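Long-range contact in pirin-like protein YHAK (Escherichia coli, PDB 2VEC), which is a monomeric cytoplasmic bicupin of the pirin family, lacks quercetin 2,3-dioxygenase activity and is probably redox-sensitive through a reactive cysteine: residues A[44-49]-A[63-68]. Sequence-based numbering, arbitrary orientation.
Sequences RYTFSF and LRVLNQ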
loop_
_atom_site.group_PDB
_atom_site.type_symbol
_atom_site.label_atom_id
_atom_site.label_comp_id
_atom_site.label_asym_id
_atom_site.label_seq_id
_atom_site.Cartn_x
_atom_site.Cartn_y
_atom_site.Cartn_z
ATOM N N ARG A 44 -4.770 13.339 4.550
ATOM C CA ARG A 44 -5.366 12.268 5.360
ATOM C C ARG A 44 -6.642 11.806 4.647
ATOM O O ARG A 44 -7.506 12.644 4.369
ATOM C CB ARG A 44 -5.752 12.811 6.748
ATOM C CG ARG A 44 -4.607 13.208 7.651
ATOM C CD ARG A 44 -5.138 13.987 8.899
ATOM N NE ARG A 44 -6.050 13.101 9.638
ATOM C CZ ARG A 44 -7.323 13.364 9.933
ATOM N NH1 ARG A 44 -7.885 14.525 9.595
ATOM N NH2 ARG A 44 -8.037 12.451 10.591
ATOM N N TYR A 45 -6.771 10.504 4.358
ATOM C CA TYR A 45 -7.933 9.976 3.672
ATOM C C TYR A 45 -8.034 8.481 3.891
ATOM O O TYR A 45 -7.013 7.850 4.158
ATOM C CB TYR A 45 -7.871 10.263 2.164
ATOM C CG TYR A 45 -6.587 9.847 1.447
ATOM C CD1 TYR A 45 -5.517 10.726 1.316
ATOM C CD2 TYR A 45 -6.481 8.591 0.851
ATOM C CE1 TYR A 45 -4.350 10.327 0.620
ATOM C CE2 TYR A 45 -5.321 8.183 0.119
ATOM C CZ TYR A 45 -4.252 9.057 0.045
ATOM O OH TYR A 45 -3.119 8.680 -0.648
ATOM N N THR A 46 -9.253 7.935 3.801
ATOM C CA THR A 46 -9.488 6.483 3.899
ATOM C C THR A 46 -10.448 5.958 2.809
ATOM O O THR A 46 -11.592 6.444 2.735
ATOM C CB THR A 46 -10.132 6.122 5.270
ATOM O OG1 THR A 46 -9.347 6.695 6.331
ATOM C CG2 THR A 46 -10.202 4.609 5.442
ATOM N N PHE A 47 -9.972 5.012 1.973
ATOM C CA PHE A 47 -10.815 4.323 1.000
ATOM C C PHE A 47 -11.220 3.016 1.696
ATOM O O PHE A 47 -10.346 2.352 2.235
ATOM C CB PHE A 47 -10.062 3.861 -0.266
ATOM C CG PHE A 47 -9.568 4.961 -1.183
ATOM C CD1 PHE A 47 -10.342 5.366 -2.271
ATOM C CD2 PHE A 47 -8.303 5.457 -1.070
ATOM C CE1 PHE A 47 -9.872 6.339 -3.162
ATOM C CE2 PHE A 47 -7.815 6.445 -1.947
ATOM C CZ PHE A 47 -8.593 6.896 -2.973
ATOM N N SER A 48 -12.497 2.664 1.660
ATOM C CA SER A 48 -12.977 1.360 2.149
ATOM C C SER A 48 -13.664 0.660 1.001
ATOM O O SER A 48 -14.621 1.221 0.441
ATOM C CB SER A 48 -13.946 1.554 3.314
ATOM O OG SER A 48 -13.297 2.274 4.378
ATOM N N PHE A 49 -13.168 -0.525 0.627
ATOM C CA PHE A 49 -13.704 -1.283 -0.508
ATOM C C PHE A 49 -14.254 -2.640 -0.117
ATOM O O PHE A 49 -13.820 -3.255 0.867
ATOM C CB PHE A 49 -12.636 -1.521 -1.608
ATOM C CG PHE A 49 -11.986 -0.264 -2.117
ATOM C CD1 PHE A 49 -12.749 0.743 -2.700
ATOM C CD2 PHE A 49 -10.603 -0.093 -2.009
ATOM C CE1 PHE A 49 -12.181 1.930 -3.172
ATOM C CE2 PHE A 49 -10.010 1.064 -2.522
ATOM C CZ PHE A 49 -10.797 2.079 -3.088
ATOM N N LEU A 63 -8.510 -6.079 -1.675
ATOM C CA LEU A 63 -8.071 -4.835 -1.016
ATOM C C LEU A 63 -9.262 -4.228 -0.276
ATOM O O LEU A 63 -10.244 -3.858 -0.930
ATOM C CB LEU A 63 -7.567 -3.868 -2.066
ATOM C CG LEU A 63 -7.151 -2.493 -1.547
ATOM C CD1 LEU A 63 -5.910 -2.609 -0.631
ATOM C CD2 LEU A 63 -6.914 -1.511 -2.701
ATOM N N ARG A 64 -9.214 -4.187 1.056
ATOM C CA ARG A 64 -10.381 -3.724 1.857
ATOM C C ARG A 64 -10.306 -2.270 2.338
ATOM O O ARG A 64 -11.316 -1.593 2.502
ATOM C CB ARG A 64 -10.617 -4.672 3.036
ATOM C CG ARG A 64 -10.828 -6.146 2.598
ATOM C CD ARG A 64 -11.996 -6.280 1.544
ATOM N NE ARG A 64 -13.266 -5.696 1.997
ATOM C CZ ARG A 64 -14.118 -6.305 2.820
ATOM N NH1 ARG A 64 -13.831 -7.529 3.292
ATOM N NH2 ARG A 64 -15.269 -5.724 3.134
ATOM N N VAL A 65 -9.098 -1.778 2.564
ATOM C CA VAL A 65 -8.950 -0.390 2.992
ATOM C C VAL A 65 -7.653 0.087 2.370
ATOM O O VAL A 65 -6.702 -0.693 2.279
ATOM C CB VAL A 65 -8.794 -0.322 4.517
ATOM C CG1 VAL A 65 -8.204 1.088 4.967
ATOM C CG2 VAL A 65 -10.147 -0.621 5.191
ATOM N N LEU A 66 -7.618 1.341 1.922
ATOM C CA LEU A 66 -6.339 2.012 1.682
ATOM C C LEU A 66 -6.448 3.376 2.335
ATOM O O LEU A 66 -7.395 4.169 2.081
ATOM C CB LEU A 66 -5.990 2.117 0.180
ATOM C CG LEU A 66 -4.596 2.793 -0.014
ATOM C CD1 LEU A 66 -3.846 2.221 -1.150
ATOM C CD2 LEU A 66 -4.711 4.337 -0.107
ATOM N N ASN A 67 -5.535 3.650 3.244
ATOM C CA ASN A 67 -5.628 4.926 3.935
ATOM C C ASN A 67 -4.309 5.631 4.050
ATOM O O ASN A 67 -3.254 5.016 3.857
ATOM C CB ASN A 67 -6.371 4.797 5.273
ATOM C CG ASN A 67 -5.554 4.183 6.370
ATOM O OD1 ASN A 67 -4.546 4.732 6.812
ATOM N ND2 ASN A 67 -6.048 3.060 6.895
ATOM N N GLN A 68 -4.370 6.926 4.285
ATOM C CA GLN A 68 -3.184 7.671 4.641
ATOM C C GLN A 68 -3.542 8.483 5.858
ATOM O O GLN A 68 -4.580 9.142 5.886
ATOM C CB GLN A 68 -2.701 8.583 3.520
ATOM C CG GLN A 68 -1.565 9.520 4.014
ATOM C CD GLN A 68 -0.809 10.183 2.885
ATOM O OE1 GLN A 68 -0.383 9.502 1.930
ATOM N NE2 GLN A 68 -0.621 11.510 2.982
HETATM O O HOH W 1 -1.113 10.398 -0.531
#
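Strand 45-48 forms the edge of the N-terminal cupin's larger sheet, pairing antiparallel with strand 63-71. Tyr45 with Gln68 and Phe47 with Leu66 are hydrogen-bonded pairs; Phe47 N reaches Leu66 O at 2.7 Å, nearly straight at 173°. Beyond the last pair, Phe49 N donates to Arg64 O from well above the carbonyl plane, and Arg64 NE returns a bond to Phe49 O at 2.7 Å, the oxygen lying at the edge of the guanidinium. Bends at chi2 and chi3 (-55° and -54°) fold the arginine back to this carbonyl, while its NH1 forms a salt bridge with Asp143. Strand 63-71 carries a classic beta bulge, Arg64 and Val65 facing Trp141 of the next strand. In this bicupin, Tyr45, Phe47 and Phe49 pack against the C-terminal cupin, where Phe47 and Phe49 meet Tyr205. Leu66 CD2 touches two rings, 3.9 Å from both Tyr45 CE2 and Phe47 CD2; Leu63 CD2 lies alongside Phe49 CD2 at 4.0 Å. Gln68 CB sits over one face of the Tyr45 ring (CH-pi). A water accepts a hydrogen bond from Tyr45 OH (2.6 Å) and donates one to Gln68 OE1, while Gln68 NE2 bonds Trp40 O and Ala43 O, holding both ends of the amide. On the sheet's other face, Thr46 lies beside Asn67, its OG1 3.7 Å from Asn67 CB; the asparagine's amide turns away to Arg137 and Gln139.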